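Local structure of enoyl-CoA hydratase/carnithine racemase (Magnetospirillum magneticum, 4NEK) at residues N25-G29 and E30-A34; N64-P67 and D68-T71. The protein probably acts on acyl-CoA thioesters as a crotonase-family enzyme, perhaps as a delta(3)-delta(2)-enoyl-CoA isomerase. All blocks are in the same frame, centred on the assembly; numbering follows the deposited sequence.

Interaction 1: residues N25-G29 and E30-A34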
# COMPACT_ATOMS: atom_id res chain seq x y z
N ASN C 25 15.25 27.87 7.39
CA ASN C 25 16.47 27.38 6.79
C ASN C 25 16.55 27.59 5.30
O ASN C 25 17.16 26.80 4.57
CB ASN C 25 16.68 25.90 7.15
CG ASN C 25 17.10 25.72 8.60
OD1 ASN C 25 17.54 26.67 9.22
ND2 ASN C 25 16.97 24.51 9.15
N ALA C 26 15.95 28.67 4.82
CA ALA C 26 16.13 29.07 3.44
C ALA C 26 17.61 29.38 3.22
O ALA C 26 18.19 30.13 3.98
CB ALA C 26 15.28 30.28 3.10
N LEU C 27 18.22 28.77 2.21
CA LEU C 27 19.66 28.81 2.06
C LEU C 27 20.18 30.04 1.32
O LEU C 27 19.54 30.55 0.39
CB LEU C 27 20.15 27.59 1.32
CG LEU C 27 19.81 26.27 2.03
CD1 LEU C 27 20.31 25.17 1.12
CD2 LEU C 27 20.46 26.12 3.40
N ILE C 28 21.35 30.50 1.76
CA ILE C 28 22.11 31.55 1.14
C ILE C 28 23.55 31.05 0.94
O ILE C 28 23.97 30.01 1.47
CB ILE C 28 22.08 32.84 2.00
CG1 ILE C 28 22.58 32.56 3.42
CG2 ILE C 28 20.66 33.40 2.10
CD1 ILE C 28 22.68 33.80 4.30
N GLY C 29 24.34 31.81 0.21
CA GLY C 29 25.70 31.43 -0.15
C GLY C 29 26.57 31.01 1.03
O GLY C 29 27.36 30.07 0.91
N GLU C 30 26.48 31.76 2.14
CA GLU C 30 27.34 31.44 3.30
C GLU C 30 27.01 30.09 3.88
O GLU C 30 27.91 29.45 4.40
CB GLU C 30 27.33 32.47 4.45
CG GLU C 30 25.96 32.88 4.93
CD GLU C 30 25.97 34.03 5.94
OE1 GLU C 30 26.51 33.76 7.04
OE2 GLU C 30 25.47 35.18 5.66
N MSE C 31 25.75 29.64 3.74
CA MSE C 31 25.35 28.34 4.28
C MSE C 31 25.85 27.25 3.39
O MSE C 31 26.51 26.33 3.87
CB MSE C 31 23.86 28.25 4.44
CG MSE C 31 23.45 29.25 5.48
SE MSE C 31 21.49 29.32 5.66
CE MSE C 31 21.20 27.56 6.53
N TYR C 32 25.68 27.40 2.09
CA TYR C 32 26.29 26.47 1.15
C TYR C 32 27.75 26.28 1.40
O TYR C 32 28.26 25.19 1.31
CB TYR C 32 26.09 26.91 -0.30
CG TYR C 32 24.69 26.73 -0.80
CD1 TYR C 32 24.12 25.46 -0.89
CD2 TYR C 32 23.93 27.81 -1.18
CE1 TYR C 32 22.83 25.29 -1.35
CE2 TYR C 32 22.65 27.65 -1.67
CZ TYR C 32 22.10 26.39 -1.74
OH TYR C 32 20.80 26.25 -2.15
N ALA C 33 28.46 27.38 1.66
CA ALA C 33 29.91 27.31 1.82
C ALA C 33 30.24 26.57 3.11
O ALA C 33 31.10 25.72 3.13
CB ALA C 33 30.52 28.71 1.81
N ALA C 34 29.58 26.94 4.19
CA ALA C 34 29.80 26.26 5.45
C ALA C 34 29.46 24.78 5.36
O ALA C 34 30.15 23.97 5.93
CB ALA C 34 28.98 26.92 6.55

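Interaction 2: residues N64-P67 and D68-T71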
# COMPACT_ATOMS: atom_id res chain seq x y z
N ASN C 64 16.24 27.53 -1.56
CA ASN C 64 17.00 28.75 -1.66
C ASN C 64 16.21 29.94 -1.24
O ASN C 64 15.02 30.03 -1.50
CB ASN C 64 17.49 28.97 -3.06
CG ASN C 64 18.75 28.20 -3.31
OD1 ASN C 64 19.82 28.56 -2.81
ND2 ASN C 64 18.64 27.14 -4.08
N ASP C 65 16.89 30.87 -0.58
CA ASP C 65 16.32 32.16 -0.29
C ASP C 65 16.00 32.77 -1.64
O ASP C 65 16.87 32.87 -2.51
CB ASP C 65 17.30 32.98 0.58
CG ASP C 65 16.75 34.43 0.89
OD1 ASP C 65 16.67 35.41 -0.00
OD2 ASP C 65 16.35 34.53 2.09
N LEU C 66 14.76 33.17 -1.84
CA LEU C 66 14.33 33.55 -3.18
C LEU C 66 14.93 34.88 -3.71
O LEU C 66 15.46 34.92 -4.83
CB LEU C 66 12.79 33.54 -3.24
CG LEU C 66 12.22 34.03 -4.56
CD1 LEU C 66 12.59 33.06 -5.68
CD2 LEU C 66 10.71 34.23 -4.44
N PRO C 67 14.90 35.95 -2.89
CA PRO C 67 15.59 37.18 -3.29
C PRO C 67 17.03 36.93 -3.66
O PRO C 67 17.49 37.37 -4.70
CB PRO C 67 15.53 38.02 -2.03
CG PRO C 67 14.30 37.57 -1.33
CD PRO C 67 14.11 36.12 -1.66
N ASP C 68 17.74 36.18 -2.83
CA ASP C 68 19.13 35.88 -3.12
C ASP C 68 19.29 35.12 -4.45
O ASP C 68 20.22 35.34 -5.22
CB ASP C 68 19.72 35.04 -2.00
CG ASP C 68 21.14 34.67 -2.26
OD1 ASP C 68 22.01 35.48 -1.95
OD2 ASP C 68 21.42 33.55 -2.76
N PHE C 69 18.41 34.17 -4.64
CA PHE C 69 18.48 33.28 -5.79
C PHE C 69 18.32 34.01 -7.12
O PHE C 69 18.96 33.66 -8.12
CB PHE C 69 17.36 32.26 -5.65
CG PHE C 69 17.16 31.48 -6.89
CD1 PHE C 69 18.14 30.59 -7.28
CD2 PHE C 69 16.08 31.73 -7.73
CE1 PHE C 69 18.03 29.91 -8.46
CE2 PHE C 69 15.95 31.04 -8.91
CZ PHE C 69 16.93 30.13 -9.28
N LEU C 70 17.48 35.03 -7.12
CA LEU C 70 17.23 35.83 -8.32
C LEU C 70 18.43 36.63 -8.75
O LEU C 70 18.40 37.24 -9.82
CB LEU C 70 16.04 36.79 -8.10
CG LEU C 70 14.72 36.08 -7.78
CD1 LEU C 70 13.60 37.06 -7.40
CD2 LEU C 70 14.31 35.18 -8.95
N THR C 71 19.45 36.68 -7.91
CA THR C 71 20.70 37.39 -8.24
C THR C 71 21.84 36.49 -8.68
O THR C 71 22.94 36.95 -8.89
CB THR C 71 21.16 38.24 -7.04
OG1 THR C 71 21.90 37.44 -6.11
CG2 THR C 71 19.98 38.94 -6.39

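Interaction 1: residues N25-G29 and E30-A34
L27 and Y32 cross at about a right angle where the chain turns into helix 29-44, the first long helix of the crotonase fold, with I28 at its N-cap position. L27 CD1 lies obliquely against the phenol, 3.5 Å from Y32 CE1, and L27 CB sits near CZ and OH. The other methyl of the same leucine serves the preceding helix residue: L27 CD2 meets M31 CE at 3.5 Å, again with the two chains nearly perpendicular. M31 is a selenomethionine. Its chain runs extended to SE and then bends (chi3 71°), which carries CE round to the leucine. M18 also touches L27 and M31, and I105 touches L27 and Y32, while Y32 OH is hydrogen-bonded to N64. On the more exposed flank, I28 and E30 run alongside each other in the same direction. With CG tucked over its own backbone (chi1 50°), the glutamate's aliphatic part follows the isoleucine, E30 CG 3.5 Å from I28 CD1. The first turn is closed by one carbonyl, I28 O, which takes Y32 N at 3.2 Å almost straight on and M31 N at 2.9 Å from above its plane.

Interaction 2: residues N64-P67 and D68-T71
D68 O is gripped twice by T71, through OG1 at 2.8 Å and through the backbone N at 3.1 Å, which folds the threonine hydroxyl back on the backbone three residues earlier. T71 OG1 stands between its own N and carbonyl carbon (chi1 83°), which points the hydroxyl at that carbonyl and leaves CG2 beside P67 O. At the opening end, D65 OD1 accepts from D68 N at 3.1 Å with a nearly straight N-H (167°), using the lone pair turned away from OD2. This is a side-chain N-cap on helix 66-69 of the crotonase domain, and D65 O adds the first main-chain bond, from F69 N at 2.9 Å. The two carboxylates are almost perpendicular and take different partners: D65 OD2 forms a salt bridge with R20, whereas D68 OD2 binds W72 NE1. An alanine in place of D65 would probably leave D68 N without its cap and R20 without this carboxylate, freeing the start of the turn to shift. L66 CD1 touches both F69 and L70, obliquely near the phenyl ring and 4.3 Å from L70 CG. W72 meets the F69 ring edge-to-face, and across the subunit boundary F226 and V239 of a neighbouring subunit pack on F69 and L70. L70 N itself donates to L66 O at 3.1 Å.

In the fold
Both interactions are helix starts in one crotonase-like domain, on the same side of the chain's centre, and their centres lie about 11 Å apart. Interaction 1 comes first, spanning the loop after strand 13-18 and the first turns of helix 29-44; strand 50-54 then intervenes before interaction 2 opens helix 66-69. The strands 13-18 and 50-54 are parallel neighbours in the central sheet. The two regions are joined directly: Y32 OH and N64 OD1 are 2.6 Å apart, L27 O probably accepts from D65 N at 2.8 Å, and I28 CG2 packs on D65 CB. Interaction 2 also reaches a neighbouring subunit, so these bonds connect the start of helix 29-44 to a turn at the subunit boundary.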